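Local coordinates for peroxinectin A (Dictyostelium discoideum, PDB 6ERC), which uses hydrogen peroxide to oxidise phenolic donors, and also iodide and thiocyanate, at a bound haem as a secreted animal-type peroxidase, at residues 122-125 and 130-133; 266-271 and 471-476; 400-405 and 454-459. All blocks are in the same frame, centred on the assembly; numbering follows the deposited sequence.

Interaction 1: 122-125 and 130-133; sequences TEVP and KTVV. With BMA (beta-D-mannopyranose), chain H.
The carbonyl of Pro125 is the flat group of this contact, and a methyl of Thr131 meets its oxygen. Thr131 CG2 stands 3.8 Å from Pro125 O, a van der Waals distance. CB of Pro125 points away from 130-133, and the carbonyl oxygen makes the contact. The second touch is Val124 CG2 against Thr131 OG1 at 4.0 Å. Here the two side chains slide past each other in opposite directions. Val124 and Thr131 are also the closest pair of backbones, with their CA atoms 8.3 Å apart. Thr131 has OG1 anti to its backbone N (chi1 -175°). This turns the hydroxyl toward Val124 and leaves CG2 to face the proline carbonyl. The touch is small and lies at the surface. Both side chains gain further cover from strand 139-144, where Val124 and Thr131 each pack on Cys139.

At the other end of 122-125, Thr122 carries a sugar. Its OG1 is covalently joined to C1 of the mannose at 1.6 Å. Thr122 CG2 lies 3.9 Å from the same C1. The mannose is also hydrogen-bonded to Arg120 NH2, a second hold on the protein.

The strand itself is fixed by backbone hydrogen bonds between Thr122 and Glu141 and between Val124 and Cys139. Cys139 is also tied to Cys126 by a disulfide. The whole is the end of an antiparallel hairpin of strands 113-124 and 139-144, with an irregular connecting loop cross-braced by the disulfide and an O-mannosylated threonine on the first strand.

Interaction 2: 266-271 and 471-476; sequences TYDEYL and FWYETP
Tyr267 offers a ring face to the edge of Trp472, and this T-shaped pair carries the contact. The centroids of the Tyr267 ring and the six-membered ring of Trp472 are 4.7 Å apart, with planes at 68°. The touching corner is Trp472 CH2, which lies 3.3 Å from Tyr267 CE1. It sits toward the rim of the tyrosine ring and not over its middle. The opposite face of Tyr267 is covered by Leu271 CD1, 3.6 Å above the ring plane and over its centre. The phenol is therefore clamped between the indole and its own helix. Its OH is hydrogen-bonded to Phe462 O and Thr465 OG1 of helix 452-467, which probably helps fix the ring.

Trp472 extends with CG anti to its backbone N (chi1 -173°), which carries the six-membered ring out to Tyr267. Its rotation is fixed at the other side by a nearly straight bond from Trp472 NE1 to Glu474 OE2, 3.0 Å long at 171°. The acceptor lies in the indole plane, but it is met on the anti side of its carboxylate and well out of the carboxylate plane.

Tyr473 lays CD1 over one face of the Trp472 indole, offset toward the rim, and crosses Asp268 obliquely. A water joins Tyr473 and Asp268, donating to Asp268 OD1 at 2.6 Å and lying 2.5 Å from Tyr473 OH.

Trp472 to Thr475 form a type I beta turn, and 266-270 is a wider pi-type turn of helix 247-275. The contact is aromatic packing of a loop on a core helix of the animal haem peroxidase fold. The Tyr267 side chain is about 14 Å from the haem, on the helix whose Tyr270 touches it.

Interaction 3: 400-405 and 454-459; sequences RQLGLR and FYLIIY
Leu402 and Leu456 form the centre of this contact, with Leu404 and Ile457 beside them. The side chains of Leu402 and Leu456 slide past each other in opposite directions, and their CD2 atoms are 4.1 Å apart. The other methyl of Leu402 points to the next residue of the helix. Leu402 CD1 lies 3.9 Å from Ile457 CG1, the two side chains crossing at about a right angle. Leu404 and Leu456 instead meet tip to tip, with Leu404 CD2 at 4.0 Å from Leu456 CD1. That same CD1 is 3.9 Å from Leu402 O. With CG anti to the backbone N (chi1 -164°), Leu456 sends CD1 to Leu404 and CD2 to Leu402.

The turn at Gly403 separates the two leucines of 400-405 and brings both to helix 452-467. Gly403 has a positive phi of 82° and ends helix 395-401 in a Schellman motif. Gly403 N bonds back to Arg400 O at 3.1 Å.

Further out, Ile457 also packs on Leu398 and on Ala300 of helix 294-300. Its side chain is about 10 Å from the haem. The arrangement is a glycine-terminated helix C-cap of the Schellman type, packed by leucines on a core helix of the peroxidase domain.

Overall arrangement
The three contacts lie within one animal haem peroxidase domain. Interaction 1 comes first along the chain. The segments 400-405 and 454-459 both fall between the two halves of interaction 2. The centres of interactions 1 and 2 are 33 Å apart. Interaction 3 lies 22 Å from interaction 1 and 23 Å from interaction 2, centre to centre. Helix 452-467 links interactions 2 and 3: it supplies 454-459, and its later residues bind Tyr267. Tyr267 and Tyr459 also both meet Phe278. Asn31 lies between interactions 1 and 3, touched by Lys130 and bonded to Gln401. The contacts thus run from a glycosylated surface hairpin to helices near the haem.

Interaction 1: 122-125 and 130-133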
loop_
_atom_site.group_PDB
_atom_site.type_symbol
_atom_site.label_atom_id
_atom_site.label_comp_id
_atom_site.label_asym_id
_atom_site.label_seq_id
_atom_site.Cartn_x
_atom_site.Cartn_y
_atom_site.Cartn_z
ATOM N N THR A 122 -0.906 -21.010 5.211
ATOM C CA THR A 122 -1.260 -21.926 6.279
ATOM C C THR A 122 -2.418 -22.791 5.809
ATOM O O THR A 122 -3.232 -22.378 4.976
ATOM C CB THR A 122 -1.642 -21.166 7.570
ATOM O OG1 THR A 122 -1.548 -22.055 8.686
ATOM C CG2 THR A 122 -3.086 -20.604 7.480
ATOM N N GLU A 123 -2.478 -24.000 6.356
ATOM C CA GLU A 123 -3.555 -24.918 6.028
ATOM C C GLU A 123 -4.877 -24.386 6.575
ATOM O O GLU A 123 -4.941 -23.839 7.672
ATOM C CB GLU A 123 -3.251 -26.323 6.587
ATOM C CG GLU A 123 -4.219 -27.387 6.125
ATOM C CD GLU A 123 -3.767 -28.778 6.535
ATOM O OE1 GLU A 123 -2.548 -28.972 6.753
ATOM O OE2 GLU A 123 -4.624 -29.677 6.642
ATOM N N VAL A 124 -5.935 -24.537 5.789
ATOM C CA VAL A 124 -7.270 -24.081 6.176
ATOM C C VAL A 124 -8.264 -25.200 5.902
ATOM O O VAL A 124 -7.968 -26.166 5.175
ATOM C CB VAL A 124 -7.676 -22.789 5.427
ATOM C CG1 VAL A 124 -6.762 -21.644 5.827
ATOM C CG2 VAL A 124 -7.672 -22.997 3.911
ATOM N N PRO A 125 -9.456 -25.107 6.497
ATOM C CA PRO A 125 -10.489 -26.110 6.229
ATOM C C PRO A 125 -10.970 -26.009 4.793
ATOM O O PRO A 125 -11.115 -24.913 4.246
ATOM C CB PRO A 125 -11.602 -25.751 7.220
ATOM C CG PRO A 125 -10.964 -24.892 8.242
ATOM C CD PRO A 125 -9.874 -24.158 7.538
ATOM N N LYS A 130 -14.414 -19.603 0.686
ATOM C CA LYS A 130 -14.011 -19.793 -0.707
ATOM C C LYS A 130 -12.532 -20.173 -0.723
ATOM O O LYS A 130 -11.657 -19.311 -0.615
ATOM C CB LYS A 130 -14.267 -18.532 -1.528
ATOM C CG LYS A 130 -15.732 -18.160 -1.676
ATOM C CD LYS A 130 -15.893 -16.883 -2.497
ATOM C CE LYS A 130 -17.348 -16.442 -2.566
ATOM N NZ LYS A 130 -18.204 -17.432 -3.275
ATOM N N THR A 131 -12.254 -21.465 -0.863
ATOM C CA THR A 131 -10.882 -21.950 -0.973
ATOM C C THR A 131 -10.804 -22.863 -2.193
ATOM O O THR A 131 -11.674 -22.856 -3.074
ATOM C CB THR A 131 -10.439 -22.664 0.311
ATOM O OG1 THR A 131 -9.056 -23.031 0.203
ATOM C CG2 THR A 131 -11.279 -23.916 0.556
ATOM N N VAL A 132 -9.737 -23.657 -2.260
ATOM C CA VAL A 132 -9.577 -24.673 -3.292
ATOM C C VAL A 132 -8.720 -25.794 -2.728
ATOM O O VAL A 132 -7.818 -25.565 -1.918
ATOM C CB VAL A 132 -8.950 -24.098 -4.585
ATOM C CG1 VAL A 132 -7.511 -23.638 -4.347
ATOM C CG2 VAL A 132 -9.005 -25.129 -5.698
ATOM N N VAL A 133 -9.009 -27.018 -3.163
ATOM C CA VAL A 133 -8.194 -28.169 -2.786
ATOM C C VAL A 133 -6.883 -28.084 -3.561
ATOM O O VAL A 133 -6.866 -28.207 -4.788
ATOM C CB VAL A 133 -8.922 -29.490 -3.058
ATOM C CG1 VAL A 133 -7.980 -30.682 -2.878
ATOM C CG2 VAL A 133 -10.123 -29.626 -2.133
HETATM C C1 BMA H . -0.228 -22.296 9.506
HETATM C C2 BMA H . 1.203 -21.858 9.963
HETATM C C3 BMA H . 1.079 -20.852 11.134
HETATM C C4 BMA H . -0.078 -21.247 12.096
HETATM C C5 BMA H . -0.433 -22.726 11.864
HETATM C C6 BMA H . -1.457 -23.278 12.842
HETATM O O2 BMA H . 1.895 -21.187 8.919
HETATM O O3 BMA H . 0.903 -19.532 10.659
HETATM O O4 BMA H . 0.327 -21.081 13.446
HETATM O O5 BMA H . -1.001 -22.843 10.552
HETATM O O6 BMA H . -1.033 -24.573 13.311
#

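Interaction 2: 266-271 and 471-476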
loop_
_atom_site.group_PDB
_atom_site.type_symbol
_atom_site.label_atom_id
_atom_site.label_comp_id
_atom_site.label_asym_id
_atom_site.label_seq_id
_atom_site.Cartn_x
_atom_site.Cartn_y
_atom_site.Cartn_z
ATOM N N THR A 266 -8.721 9.150 4.659
ATOM C CA THR A 266 -8.977 8.051 3.736
ATOM C C THR A 266 -10.400 8.112 3.189
ATOM O O THR A 266 -10.611 8.036 1.974
ATOM C CB THR A 266 -8.721 6.715 4.436
ATOM O OG1 THR A 266 -7.353 6.653 4.860
ATOM C CG2 THR A 266 -9.010 5.545 3.501
ATOM N N TYR A 267 -11.390 8.257 4.070
ATOM C CA TYR A 267 -12.785 8.122 3.673
ATOM C C TYR A 267 -13.453 9.441 3.304
ATOM O O TYR A 267 -14.545 9.416 2.725
ATOM C CB TYR A 267 -13.587 7.454 4.790
ATOM C CG TYR A 267 -13.350 5.965 4.889
ATOM C CD1 TYR A 267 -12.113 5.463 5.272
ATOM C CD2 TYR A 267 -14.362 5.061 4.603
ATOM C CE1 TYR A 267 -11.892 4.105 5.362
ATOM C CE2 TYR A 267 -14.149 3.700 4.694
ATOM C CZ TYR A 267 -12.913 3.229 5.075
ATOM O OH TYR A 267 -12.694 1.874 5.170
ATOM N N ASP A 268 -12.845 10.582 3.625
ATOM C CA ASP A 268 -13.382 11.872 3.209
ATOM C C ASP A 268 -12.644 12.466 2.019
ATOM O O ASP A 268 -13.240 13.241 1.262
ATOM C CB ASP A 268 -13.341 12.876 4.368
ATOM C CG ASP A 268 -14.434 12.633 5.396
ATOM O OD1 ASP A 268 -15.215 11.671 5.231
ATOM O OD2 ASP A 268 -14.517 13.415 6.367
ATOM N N GLU A 269 -11.373 12.118 1.829
ATOM C CA GLU A 269 -10.570 12.663 0.743
ATOM C C GLU A 269 -10.098 11.599 -0.236
ATOM O O GLU A 269 -10.345 11.724 -1.440
ATOM C CB GLU A 269 -9.359 13.418 1.316
ATOM C CG GLU A 269 -9.719 14.707 2.028
ATOM C CD GLU A 269 -8.503 15.438 2.563
ATOM O OE1 GLU A 269 -7.984 15.039 3.628
ATOM O OE2 GLU A 269 -8.058 16.408 1.915
ATOM N N TYR A 270 -9.434 10.546 0.246
ATOM C CA TYR A 270 -8.792 9.594 -0.657
ATOM C C TYR A 270 -9.821 8.813 -1.465
ATOM O O TYR A 270 -9.778 8.800 -2.701
ATOM C CB TYR A 270 -7.894 8.640 0.135
ATOM C CG TYR A 270 -7.146 7.661 -0.740
ATOM C CD1 TYR A 270 -5.989 8.042 -1.409
ATOM C CD2 TYR A 270 -7.597 6.360 -0.903
ATOM C CE1 TYR A 270 -5.305 7.154 -2.211
ATOM C CE2 TYR A 270 -6.918 5.464 -1.706
ATOM C CZ TYR A 270 -5.773 5.869 -2.356
ATOM O OH TYR A 270 -5.092 4.986 -3.158
ATOM N N LEU A 271 -10.752 8.152 -0.788
ATOM C CA LEU A 271 -11.683 7.268 -1.474
ATOM C C LEU A 271 -12.626 8.053 -2.380
ATOM O O LEU A 271 -12.878 7.624 -3.512
ATOM C CB LEU A 271 -12.467 6.432 -0.462
ATOM C CG LEU A 271 -11.628 5.445 0.353
ATOM C CD1 LEU A 271 -12.490 4.743 1.391
ATOM C CD2 LEU A 271 -10.944 4.421 -0.548
ATOM N N PHE A 471 -13.732 0.346 16.780
ATOM C CA PHE A 471 -13.140 1.605 17.208
ATOM C C PHE A 471 -13.188 2.676 16.120
ATOM O O PHE A 471 -12.398 3.626 16.159
ATOM C CB PHE A 471 -11.691 1.379 17.649
ATOM C CG PHE A 471 -11.549 0.575 18.913
ATOM C CD1 PHE A 471 -11.701 -0.802 18.898
ATOM C CD2 PHE A 471 -11.238 1.195 20.114
ATOM C CE1 PHE A 471 -11.562 -1.543 20.057
ATOM C CE2 PHE A 471 -11.095 0.459 21.274
ATOM C CZ PHE A 471 -11.256 -0.911 21.246
ATOM N N TRP A 472 -14.086 2.539 15.144
ATOM C CA TRP A 472 -14.177 3.532 14.082
ATOM C C TRP A 472 -14.545 4.890 14.668
ATOM O O TRP A 472 -15.427 4.998 15.524
ATOM C CB TRP A 472 -15.205 3.106 13.034
ATOM C CG TRP A 472 -15.203 4.002 11.837
ATOM C CD1 TRP A 472 -16.136 4.944 11.513
ATOM C CD2 TRP A 472 -14.206 4.055 10.812
ATOM N NE1 TRP A 472 -15.782 5.579 10.345
ATOM C CE2 TRP A 472 -14.599 5.051 9.897
ATOM C CE3 TRP A 472 -13.018 3.355 10.580
ATOM C CZ2 TRP A 472 -13.851 5.359 8.765
ATOM C CZ3 TRP A 472 -12.277 3.663 9.458
ATOM C CH2 TRP A 472 -12.694 4.657 8.566
ATOM N N TYR A 473 -13.865 5.938 14.195
ATOM C CA TYR A 473 -13.960 7.236 14.856
ATOM C C TYR A 473 -15.378 7.793 14.821
ATOM O O TYR A 473 -15.772 8.534 15.729
ATOM C CB TYR A 473 -12.980 8.225 14.222
ATOM C CG TYR A 473 -13.401 8.790 12.882
ATOM C CD1 TYR A 473 -13.099 8.132 11.696
ATOM C CD2 TYR A 473 -14.076 10.001 12.802
ATOM C CE1 TYR A 473 -13.475 8.658 10.468
ATOM C CE2 TYR A 473 -14.455 10.533 11.583
ATOM C CZ TYR A 473 -14.153 9.860 10.420
ATOM O OH TYR A 473 -14.532 10.392 9.209
ATOM N N GLU A 474 -16.161 7.450 13.803
ATOM C CA GLU A 474 -17.505 8.003 13.677
ATOM C C GLU A 474 -18.522 7.344 14.604
ATOM O O GLU A 474 -19.700 7.710 14.549
ATOM C CB GLU A 474 -17.997 7.884 12.230
ATOM C CG GLU A 474 -17.114 8.574 11.194
ATOM C CD GLU A 474 -17.683 8.480 9.783
ATOM O OE1 GLU A 474 -18.777 9.040 9.548
ATOM O OE2 GLU A 474 -17.043 7.838 8.916
ATOM N N THR A 475 -18.118 6.383 15.446
ATOM C CA THR A 475 -19.096 5.788 16.345
ATOM C C THR A 475 -19.279 6.664 17.587
ATOM O O THR A 475 -18.342 7.345 18.016
ATOM C CB THR A 475 -18.670 4.376 16.753
ATOM O OG1 THR A 475 -19.774 3.694 17.358
ATOM C CG2 THR A 475 -17.521 4.398 17.737
ATOM N N PRO A 476 -20.479 6.676 18.181
ATOM C CA PRO A 476 -20.707 7.580 19.325
ATOM C C PRO A 476 -19.662 7.461 20.423
ATOM O O PRO A 476 -19.125 8.479 20.880
ATOM C CB PRO A 476 -22.102 7.165 19.813
ATOM C CG PRO A 476 -22.776 6.628 18.603
ATOM C CD PRO A 476 -21.705 5.940 17.814
HETATM O O HOH W 1 -14.601 9.657 6.800
#

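Interaction 3: 400-405 and 454-459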
loop_
_atom_site.group_PDB
_atom_site.type_symbol
_atom_site.label_atom_id
_atom_site.label_comp_id
_atom_site.label_asym_id
_atom_site.label_seq_id
_atom_site.Cartn_x
_atom_site.Cartn_y
_atom_site.Cartn_z
ATOM N N ARG A 400 -17.096 -12.941 -13.254
ATOM C CA ARG A 400 -18.250 -13.795 -12.994
ATOM C C ARG A 400 -18.489 -13.943 -11.496
ATOM O O ARG A 400 -19.619 -13.796 -11.015
ATOM C CB ARG A 400 -18.052 -15.170 -13.639
ATOM C CG ARG A 400 -18.087 -15.186 -15.167
ATOM C CD ARG A 400 -18.114 -16.627 -15.705
ATOM N NE ARG A 400 -17.978 -16.700 -17.163
ATOM C CZ ARG A 400 -16.838 -16.925 -17.816
ATOM N NH1 ARG A 400 -15.699 -17.107 -17.154
ATOM N NH2 ARG A 400 -16.836 -16.968 -19.143
ATOM N N GLN A 401 -17.429 -14.231 -10.738
ATOM C CA GLN A 401 -17.567 -14.454 -9.306
ATOM C C GLN A 401 -17.809 -13.168 -8.527
ATOM O O GLN A 401 -18.146 -13.241 -7.341
ATOM C CB GLN A 401 -16.325 -15.167 -8.771
ATOM C CG GLN A 401 -16.142 -16.560 -9.350
ATOM C CD GLN A 401 -15.049 -17.351 -8.664
ATOM O OE1 GLN A 401 -15.200 -17.772 -7.517
ATOM N NE2 GLN A 401 -13.941 -17.563 -9.363
ATOM N N LEU A 402 -17.647 -12.005 -9.155
ATOM C CA LEU A 402 -18.000 -10.732 -8.542
ATOM C C LEU A 402 -19.381 -10.250 -8.959
ATOM O O LEU A 402 -19.779 -9.145 -8.576
ATOM C CB LEU A 402 -16.959 -9.664 -8.897
ATOM C CG LEU A 402 -15.541 -9.883 -8.368
ATOM C CD1 LEU A 402 -14.590 -8.867 -8.980
ATOM C CD2 LEU A 402 -15.505 -9.798 -6.850
ATOM N N GLY A 403 -20.117 -11.045 -9.730
ATOM C CA GLY A 403 -21.421 -10.633 -10.207
ATOM C C GLY A 403 -21.385 -9.749 -11.429
ATOM O O GLY A 403 -22.374 -9.069 -11.716
ATOM N N LEU A 404 -20.277 -9.733 -12.158
ATOM C CA LEU A 404 -20.148 -8.935 -13.365
ATOM C C LEU A 404 -20.239 -9.821 -14.601
ATOM O O LEU A 404 -20.017 -11.032 -14.549
ATOM C CB LEU A 404 -18.823 -8.166 -13.361
ATOM C CG LEU A 404 -18.639 -7.184 -12.198
ATOM C CD1 LEU A 404 -17.224 -6.619 -12.176
ATOM C CD2 LEU A 404 -19.660 -6.060 -12.273
ATOM N N ARG A 405 -20.583 -9.198 -15.723
ATOM C CA ARG A 405 -20.667 -9.933 -16.977
ATOM C C ARG A 405 -19.268 -10.150 -17.554
ATOM O O ARG A 405 -18.451 -9.227 -17.565
ATOM C CB ARG A 405 -21.529 -9.179 -17.989
ATOM C CG ARG A 405 -23.027 -9.349 -17.784
ATOM C CD ARG A 405 -23.815 -8.714 -18.921
ATOM N NE ARG A 405 -25.146 -9.299 -19.064
ATOM C CZ ARG A 405 -25.397 -10.460 -19.666
ATOM N NH1 ARG A 405 -24.405 -11.178 -20.180
ATOM N NH2 ARG A 405 -26.644 -10.909 -19.751
ATOM N N PHE A 454 -11.663 -3.312 -10.654
ATOM C CA PHE A 454 -10.922 -2.821 -9.499
ATOM C C PHE A 454 -11.802 -1.945 -8.613
ATOM O O PHE A 454 -11.699 -1.989 -7.383
ATOM C CB PHE A 454 -9.681 -2.052 -9.963
ATOM C CG PHE A 454 -8.553 -2.930 -10.450
ATOM C CD1 PHE A 454 -8.704 -4.304 -10.560
ATOM C CD2 PHE A 454 -7.330 -2.372 -10.783
ATOM C CE1 PHE A 454 -7.659 -5.097 -10.998
ATOM C CE2 PHE A 454 -6.285 -3.161 -11.222
ATOM C CZ PHE A 454 -6.450 -4.525 -11.329
ATOM N N TYR A 455 -12.679 -1.146 -9.224
ATOM C CA TYR A 455 -13.610 -0.327 -8.455
ATOM C C TYR A 455 -14.414 -1.182 -7.482
ATOM O O TYR A 455 -14.544 -0.847 -6.299
ATOM C CB TYR A 455 -14.541 0.416 -9.414
ATOM C CG TYR A 455 -15.537 1.343 -8.762
ATOM C CD1 TYR A 455 -16.703 0.853 -8.190
ATOM C CD2 TYR A 455 -15.327 2.713 -8.749
ATOM C CE1 TYR A 455 -17.621 1.701 -7.607
ATOM C CE2 TYR A 455 -16.239 3.568 -8.167
ATOM C CZ TYR A 455 -17.385 3.058 -7.598
ATOM O OH TYR A 455 -18.299 3.910 -7.020
ATOM N N LEU A 456 -14.960 -2.298 -7.969
ATOM C CA LEU A 456 -15.820 -3.130 -7.135
ATOM C C LEU A 456 -15.039 -3.758 -5.986
ATOM O O LEU A 456 -15.534 -3.822 -4.856
ATOM C CB LEU A 456 -16.486 -4.207 -7.991
ATOM C CG LEU A 456 -17.700 -4.921 -7.391
ATOM C CD1 LEU A 456 -18.617 -5.407 -8.502
ATOM C CD2 LEU A 456 -17.285 -6.087 -6.504
ATOM N N ILE A 457 -13.817 -4.225 -6.252
ATOM C CA ILE A 457 -13.028 -4.867 -5.205
ATOM C C ILE A 457 -12.627 -3.852 -4.142
ATOM O O ILE A 457 -12.664 -4.143 -2.939
ATOM C CB ILE A 457 -11.800 -5.565 -5.820
ATOM C CG1 ILE A 457 -12.242 -6.638 -6.821
ATOM C CG2 ILE A 457 -10.935 -6.196 -4.732
ATOM C CD1 ILE A 457 -11.144 -7.102 -7.750
ATOM N N ILE A 458 -12.236 -2.648 -4.560
ATOM C CA ILE A 458 -11.825 -1.627 -3.603
ATOM C C ILE A 458 -13.024 -1.149 -2.793
ATOM O O ILE A 458 -12.958 -1.028 -1.564
ATOM C CB ILE A 458 -11.130 -0.462 -4.330
ATOM C CG1 ILE A 458 -9.825 -0.946 -4.966
ATOM C CG2 ILE A 458 -10.844 0.678 -3.359
ATOM C CD1 ILE A 458 -9.224 0.030 -5.956
ATOM N N TYR A 459 -14.138 -0.863 -3.471
ATOM C CA TYR A 459 -15.343 -0.449 -2.762
ATOM C C TYR A 459 -15.736 -1.478 -1.714
ATOM O O TYR A 459 -16.107 -1.123 -0.589
ATOM C CB TYR A 459 -16.486 -0.235 -3.755
ATOM C CG TYR A 459 -17.775 0.240 -3.120
ATOM C CD1 TYR A 459 -18.638 -0.653 -2.497
ATOM C CD2 TYR A 459 -18.133 1.579 -3.153
ATOM C CE1 TYR A 459 -19.815 -0.225 -1.918
ATOM C CE2 TYR A 459 -19.311 2.018 -2.577
ATOM C CZ TYR A 459 -20.148 1.112 -1.960
ATOM O OH TYR A 459 -21.322 1.544 -1.384
#